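PDB 6KBH: cytochrome P450 monooxygenase from Rhodococcus sp. ECU0066, which probably acts as a self-sufficient heme-dependent monooxygenase, carrying heme, FMN and a [2Fe-2S] cluster on a single polypeptide chain. Local coordinates for residues 34-39 and 67-72; 48-51 and 57-60. All coordinates share one frame; numbering follows the deposited sequence.

Interaction 1: residues 34-39 and 67-72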
ATOM      1  N   CYS A  34     -23.888 -10.265  33.959  1.00 72.37           N
ATOM      2  CA  CYS A  34     -24.770  -9.309  33.315  1.00 78.30           C
ATOM      3  C   CYS A  34     -25.746 -10.024  32.384  1.00 78.24           C
ATOM      4  O   CYS A  34     -25.420 -11.068  31.816  1.00 82.83           O
ATOM      5  CB  CYS A  34     -23.962  -8.286  32.520  1.00 85.27           C
ATOM      6  SG  CYS A  34     -22.968  -7.169  33.530  1.00 95.36           S
ATOM      7  N   PRO A  35     -26.955  -9.489  32.222  1.00 82.44           N
ATOM      8  CA  PRO A  35     -27.884 -10.058  31.240  1.00 78.01           C
ATOM      9  C   PRO A  35     -27.332  -9.941  29.827  1.00 69.87           C
ATOM     10  O   PRO A  35     -26.433  -9.148  29.544  1.00 73.90           O
ATOM     11  CB  PRO A  35     -29.152  -9.210  31.415  1.00 74.22           C
ATOM     12  CG  PRO A  35     -29.038  -8.634  32.789  1.00 82.84           C
ATOM     13  CD  PRO A  35     -27.574  -8.412  33.011  1.00 83.76           C
ATOM     14  N   VAL A  36     -27.891 -10.747  28.930  1.00 72.01           N
ATOM     15  CA  VAL A  36     -27.467 -10.804  27.537  1.00 66.53           C
ATOM     16  C   VAL A  36     -28.641 -10.404  26.653  1.00 65.62           C
ATOM     17  O   VAL A  36     -29.772 -10.859  26.859  1.00 77.12           O
ATOM     18  CB  VAL A  36     -26.944 -12.207  27.164  1.00 68.06           C
ATOM     19  CG1 VAL A  36     -26.826 -12.362  25.655  1.00 55.16           C
ATOM     20  CG2 VAL A  36     -25.609 -12.473  27.845  1.00 58.66           C
ATOM     21  N   SER A  37     -28.364  -9.552  25.670  1.00 73.14           N
ATOM     22  CA  SER A  37     -29.392  -9.010  24.799  1.00 74.34           C
ATOM     23  C   SER A  37     -29.986 -10.094  23.900  1.00 69.72           C
ATOM     24  O   SER A  37     -29.351 -11.119  23.642  1.00 72.00           O
ATOM     25  CB  SER A  37     -28.807  -7.881  23.950  1.00 69.37           C
ATOM     26  OG  SER A  37     -29.659  -7.533  22.871  1.00 80.66           O
ATOM     27  N   PRO A  38     -31.224  -9.894  23.431  1.00 67.11           N
ATOM     28  CA  PRO A  38     -31.766 -10.783  22.387  1.00 56.79           C
ATOM     29  C   PRO A  38     -30.869 -10.906  21.169  1.00 73.12           C
ATOM     30  O   PRO A  38     -30.515 -12.023  20.767  1.00 74.52           O
ATOM     31  CB  PRO A  38     -33.102 -10.118  22.034  1.00 64.52           C
ATOM     32  CG  PRO A  38     -33.492  -9.382  23.265  1.00 58.40           C
ATOM     33  CD  PRO A  38     -32.224  -8.926  23.916  1.00 54.96           C
ATOM     34  N   ARG A  39     -30.497  -9.775  20.560  1.00 75.46           N
ATOM     35  CA  ARG A  39     -29.658  -9.813  19.368  1.00 65.65           C
ATOM     36  C   ARG A  39     -28.304 -10.444  19.662  1.00 66.95           C
ATOM     37  O   ARG A  39     -27.743 -11.136  18.805  1.00 55.91           O
ATOM     38  CB  ARG A  39     -29.491  -8.401  18.807  1.00 65.76           C
ATOM     39  CG  ARG A  39     -30.803  -7.770  18.348  1.00 73.42           C
ATOM     40  CD  ARG A  39     -30.648  -6.288  18.023  1.00 61.47           C
ATOM     41  NE  ARG A  39     -30.369  -5.497  19.219  1.00 65.69           N
ATOM     42  CZ  ARG A  39     -30.222  -4.178  19.222  1.00 71.91           C
ATOM     43  NH1 ARG A  39     -30.335  -3.495  18.090  1.00 72.45           N
ATOM     44  NH2 ARG A  39     -29.962  -3.540  20.356  1.00 75.99           N
ATOM     45  N   VAL A  67     -19.934  -4.263  21.685  1.00 74.12           N
ATOM     46  CA  VAL A  67     -19.268  -5.368  22.368  1.00 71.20           C
ATOM     47  C   VAL A  67     -20.323  -6.166  23.120  1.00 73.92           C
ATOM     48  O   VAL A  67     -21.067  -5.606  23.931  1.00 88.03           O
ATOM     49  CB  VAL A  67     -18.181  -4.872  23.342  1.00 65.70           C
ATOM     50  CG1 VAL A  67     -17.587  -6.035  24.128  1.00 68.41           C
ATOM     51  CG2 VAL A  67     -17.099  -4.125  22.595  1.00 75.82           C
ATOM     52  N   PHE A  68     -20.388  -7.468  22.861  1.00 67.30           N
ATOM     53  CA  PHE A  68     -21.379  -8.289  23.537  1.00 73.71           C
ATOM     54  C   PHE A  68     -20.837  -9.692  23.753  1.00 74.02           C
ATOM     55  O   PHE A  68     -19.892 -10.132  23.089  1.00 66.46           O
ATOM     56  CB  PHE A  68     -22.703  -8.340  22.760  1.00 74.39           C
ATOM     57  CG  PHE A  68     -22.591  -8.923  21.373  1.00 73.56           C
ATOM     58  CD1 PHE A  68     -22.314  -8.112  20.284  1.00 65.97           C
ATOM     59  CD2 PHE A  68     -22.794 -10.278  21.155  1.00 71.27           C
ATOM     60  CE1 PHE A  68     -22.228  -8.640  19.006  1.00 60.00           C
ATOM     61  CE2 PHE A  68     -22.707 -10.812  19.880  1.00 73.52           C
ATOM     62  CZ  PHE A  68     -22.422  -9.988  18.803  1.00 61.89           C
ATOM     63  N   TYR A  69     -21.450 -10.385  24.708  1.00 77.17           N
ATOM     64  CA  TYR A  69     -21.181 -11.794  24.931  1.00 72.69           C
ATOM     65  C   TYR A  69     -22.127 -12.632  24.084  1.00 68.36           C
ATOM     66  O   TYR A  69     -23.322 -12.338  23.988  1.00 71.82           O
ATOM     67  CB  TYR A  69     -21.335 -12.159  26.407  1.00 68.50           C
ATOM     68  CG  TYR A  69     -21.047 -13.612  26.672  1.00 75.11           C
ATOM     69  CD1 TYR A  69     -19.754 -14.107  26.576  1.00 78.33           C
ATOM     70  CD2 TYR A  69     -22.069 -14.498  26.996  1.00 70.72           C
ATOM     71  CE1 TYR A  69     -19.480 -15.442  26.804  1.00 70.81           C
ATOM     72  CE2 TYR A  69     -21.804 -15.836  27.226  1.00 68.46           C
ATOM     73  CZ  TYR A  69     -20.507 -16.299  27.130  1.00 72.90           C
ATOM     74  OH  TYR A  69     -20.231 -17.626  27.356  1.00 82.85           O
ATOM     75  N   SER A  70     -21.582 -13.672  23.462  1.00 68.92           N
ATOM     76  CA  SER A  70     -22.353 -14.554  22.600  1.00 73.05           C
ATOM     77  C   SER A  70     -22.579 -15.874  23.317  1.00 80.73           C
ATOM     78  O   SER A  70     -21.599 -16.509  23.728  1.00 74.70           O
ATOM     79  CB  SER A  70     -21.622 -14.776  21.275  1.00 67.33           C
ATOM     80  OG  SER A  70     -22.220 -15.813  20.518  1.00 78.76           O
ATOM     81  N   PRO A  71     -23.825 -16.293  23.562  1.00 79.54           N
ATOM     82  CA  PRO A  71     -24.027 -17.624  24.163  1.00 69.46           C
ATOM     83  C   PRO A  71     -23.747 -18.780  23.218  1.00 61.29           C
ATOM     84  O   PRO A  71     -23.229 -19.808  23.671  1.00 72.17           O
ATOM     85  CB  PRO A  71     -25.496 -17.582  24.601  1.00 73.19           C
ATOM     86  CG  PRO A  71     -25.747 -16.134  24.865  1.00 73.69           C
ATOM     87  CD  PRO A  71     -24.975 -15.408  23.799  1.00 67.80           C
ATOM     88  N   GLU A  72     -24.068 -18.654  21.924  1.00 64.32           N
ATOM     89  CA  GLU A  72     -23.874 -19.766  20.995  1.00 68.91           C
ATOM     90  C   GLU A  72     -22.414 -20.204  20.961  1.00 65.23           C
ATOM     91  O   GLU A  72     -22.091 -21.369  21.221  1.00 75.84           O
ATOM     92  CB  GLU A  72     -24.362 -19.382  19.593  1.00 52.48           C
ATOM     93  CG  GLU A  72     -24.250 -20.500  18.541  1.00 59.68           C
ATOM     94  CD  GLU A  72     -25.085 -21.742  18.860  1.00 79.76           C
ATOM     95  OE1 GLU A  72     -26.016 -21.665  19.687  1.00101.44           O
ATOM     96  OE2 GLU A  72     -24.813 -22.807  18.268  1.00 89.87           O
TER
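V36 and Y69 mark the closest backbone approach, 6.9 Å from CA to CA: the extended residues 34-37, leading into helix 38-41, run across the end of strand 67-69 rather than alongside it. The V36 side chain points at the other segment and divides its two methyls between two partners. CG1 lies anti to the backbone N (chi1 166°), which turns it toward the chain just after the strand, where P71 follows. There V36 CG1 and the P71 ring reach toward each other, 4.0 Å from V36 CG1 to P71 CG, and V36 CG1 rests 3.9 Å from the carbonyl Y69 O. The other methyl, V36 CG2, comes up at the edge of the Y69 ring, near its plane, 4.2 Å from Y69 CD2. W76, in the next strand, meets the same tyrosine ring with the planes at about 60°. Further along, S37 is the N-cap of helix 38-41, its OG accepting a weak bond from R39 N at 3.3 Å. R39 leads away from the strand to a salt bridge with E64, while A41 touches both V36 and P71. Across the contact itself the chemistry is apolar, so the segments are joined by van der Waals packing of one buried valine against an aromatic edge and a proline ring.

Interaction 2: residues 48-51 and 57-60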
ATOM      1  N   GLY A  48     -26.873 -18.797   9.054  1.00 59.07           N
ATOM      2  CA  GLY A  48     -27.710 -17.630   8.925  1.00 61.06           C
ATOM      3  C   GLY A  48     -26.986 -16.379   8.466  1.00 83.07           C
ATOM      4  O   GLY A  48     -26.104 -16.410   7.600  1.00 81.58           O
ATOM      5  N   PRO A  49     -27.347 -15.245   9.073  1.00 85.81           N
ATOM      6  CA  PRO A  49     -26.956 -13.941   8.511  1.00 73.95           C
ATOM      7  C   PRO A  49     -25.457 -13.704   8.467  1.00 73.68           C
ATOM      8  O   PRO A  49     -24.986 -12.951   7.604  1.00 74.06           O
ATOM      9  CB  PRO A  49     -27.648 -12.937   9.447  1.00 66.78           C
ATOM     10  CG  PRO A  49     -28.652 -13.726  10.207  1.00 64.60           C
ATOM     11  CD  PRO A  49     -28.106 -15.100  10.322  1.00 74.30           C
ATOM     12  N   TYR A  50     -24.690 -14.302   9.374  1.00 69.87           N
ATOM     13  CA  TYR A  50     -23.257 -14.054   9.382  1.00 78.28           C
ATOM     14  C   TYR A  50     -22.530 -14.873   8.322  1.00 79.77           C
ATOM     15  O   TYR A  50     -21.446 -14.472   7.884  1.00 78.34           O
ATOM     16  CB  TYR A  50     -22.704 -14.326  10.786  1.00 69.41           C
ATOM     17  CG  TYR A  50     -21.205 -14.163  10.985  1.00 76.88           C
ATOM     18  CD1 TYR A  50     -20.311 -15.155  10.598  1.00 75.43           C
ATOM     19  CD2 TYR A  50     -20.695 -13.049  11.642  1.00 66.39           C
ATOM     20  CE1 TYR A  50     -18.956 -15.020  10.806  1.00 70.10           C
ATOM     21  CE2 TYR A  50     -19.336 -12.907  11.854  1.00 74.60           C
ATOM     22  CZ  TYR A  50     -18.474 -13.900  11.435  1.00 73.00           C
ATOM     23  OH  TYR A  50     -17.119 -13.789  11.632  1.00 76.61           O
ATOM     24  N   GLN A  51     -23.109 -15.993   7.883  1.00 79.53           N
ATOM     25  CA  GLN A  51     -22.523 -16.725   6.766  1.00 81.47           C
ATOM     26  C   GLN A  51     -22.858 -16.084   5.427  1.00 75.35           C
ATOM     27  O   GLN A  51     -22.056 -16.167   4.490  1.00 86.30           O
ATOM     28  CB  GLN A  51     -22.981 -18.188   6.768  1.00 78.39           C
ATOM     29  CG  GLN A  51     -22.376 -19.058   7.872  1.00 84.48           C
ATOM     30  CD  GLN A  51     -20.856 -18.979   7.948  1.00 88.16           C
ATOM     31  OE1 GLN A  51     -20.175 -18.768   6.942  1.00 90.04           O
ATOM     32  NE2 GLN A  51     -20.318 -19.152   9.151  1.00 82.11           N
ATOM     33  N   SER A  57     -24.534  -8.493   8.791  1.00 71.82           N
ATOM     34  CA  SER A  57     -25.184  -9.208   9.883  1.00 70.79           C
ATOM     35  C   SER A  57     -24.905  -8.587  11.246  1.00 63.94           C
ATOM     36  O   SER A  57     -25.618  -8.895  12.205  1.00 82.05           O
ATOM     37  CB  SER A  57     -24.750 -10.674   9.887  1.00 71.49           C
ATOM     38  OG  SER A  57     -23.551 -10.850  10.618  1.00 69.44           O
ATOM     39  N   LEU A  58     -23.890  -7.730  11.363  1.00 75.62           N
ATOM     40  CA  LEU A  58     -23.586  -7.071  12.628  1.00 80.18           C
ATOM     41  C   LEU A  58     -23.672  -5.552  12.519  1.00 72.53           C
ATOM     42  O   LEU A  58     -23.105  -4.842  13.356  1.00 76.24           O
ATOM     43  CB  LEU A  58     -22.209  -7.485  13.149  1.00 79.56           C
ATOM     44  CG  LEU A  58     -22.015  -8.968  13.474  1.00 77.88           C
ATOM     45  CD1 LEU A  58     -21.087  -9.608  12.462  1.00 65.65           C
ATOM     46  CD2 LEU A  58     -21.475  -9.154  14.882  1.00 74.80           C
ATOM     47  N   ARG A  59     -24.362  -5.041  11.496  1.00 67.60           N
ATOM     48  CA  ARG A  59     -24.690  -3.620  11.453  1.00 69.88           C
ATOM     49  C   ARG A  59     -25.355  -3.170  12.749  1.00 74.28           C
ATOM     50  O   ARG A  59     -25.066  -2.083  13.261  1.00 71.81           O
ATOM     51  CB  ARG A  59     -25.596  -3.334  10.255  1.00 68.71           C
ATOM     52  CG  ARG A  59     -25.960  -1.872  10.061  1.00 77.86           C
ATOM     53  CD  ARG A  59     -24.871  -1.117   9.315  1.00 84.85           C
ATOM     54  NE  ARG A  59     -25.303   0.222   8.921  1.00 91.62           N
ATOM     55  CZ  ARG A  59     -25.179   1.299   9.690  1.00 93.85           C
ATOM     56  NH1 ARG A  59     -24.637   1.191  10.894  1.00 87.62           N
ATOM     57  NH2 ARG A  59     -25.594   2.484   9.256  1.00 88.96           N
ATOM     58  N   TRP A  60     -26.247  -4.004  13.300  1.00 73.05           N
ATOM     59  CA  TRP A  60     -26.911  -3.667  14.555  1.00 68.65           C
ATOM     60  C   TRP A  60     -25.912  -3.533  15.698  1.00 71.14           C
ATOM     61  O   TRP A  60     -26.144  -2.763  16.637  1.00 79.65           O
ATOM     62  CB  TRP A  60     -27.969  -4.721  14.896  1.00 66.94           C
ATOM     63  CG  TRP A  60     -27.387  -6.065  15.219  1.00 70.47           C
ATOM     64  CD1 TRP A  60     -27.148  -7.087  14.345  1.00 68.07           C
ATOM     65  CD2 TRP A  60     -26.950  -6.528  16.505  1.00 67.59           C
ATOM     66  NE1 TRP A  60     -26.592  -8.156  15.006  1.00 67.50           N
ATOM     67  CE2 TRP A  60     -26.460  -7.838  16.332  1.00 63.03           C
ATOM     68  CE3 TRP A  60     -26.925  -5.961  17.783  1.00 68.34           C
ATOM     69  CZ2 TRP A  60     -25.956  -8.592  17.390  1.00 61.48           C
ATOM     70  CZ3 TRP A  60     -26.420  -6.711  18.832  1.00 68.29           C
ATOM     71  CH2 TRP A  60     -25.943  -8.011  18.628  1.00 64.59           C
TER
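Y50 lies with one edge of its ring against L58 and its CB beside the hydroxyl of S57. The leucine methyl L58 CD1 sits near the ring plane, 3.6 Å from Y50 CD2 and 3.8 Å from Y50 CE2, so it covers the ortho-meta edge while the two side chains cross obliquely. Y50 CG is anti to the backbone N (chi1 178°), which sets CD2 and CE2 beside L58, and its OH reaches the carbonyl of T431 in a hydrogen bond. The ring is packed along one edge by L58 and hydrogen-bonded at its hydroxyl to T431 O; A330 and A331 also touch it. S57 points its CB at the other segment, and S57 OG comes within 3.4 Å of Y50 CA. That hydroxyl, placed between the backbone N and the carbonyl carbon (chi1 86°), is hydrogen-bonded to P54 O, which ties it back to its own turn of chain. On the exposed side, at P49, P49 CB and S57 CB approach to 3.7 Å. With Y50 replaced by an alanine, L58 CD1 would probably lose the ring edge it packs on and T431 O its hydroxyl partner. The start of helix 49-52 thus meets the S57-L58 junction that precedes helix 59-64, with P49 and S57 CA atoms 5.2 Å apart. Helix 59-64, followed by strand 67-69, is consistent with the helix A to first beta-sheet passage of the cytochrome P450 fold.

From the N terminus, the chain first lays down 34-39, turns through helix 38-41 and reaches 48-51. Interaction 2 then closes a short loop on 57-60, six residues on. Helix 59-64 leads into strand 67-69, where interaction 1 closes the wider loop, so the smaller closure lies wholly within the larger. Their centres are 15 Å apart, and they touch directly: R39 O is 3.4 Å from W60 CZ2, and F68 CE1 packs 3.8 Å from W60 CH2. Together they bind the N-terminal segment and the short helices to strand 67-69 at one edge of the five-stranded mixed sheet in the P450 part of the chain.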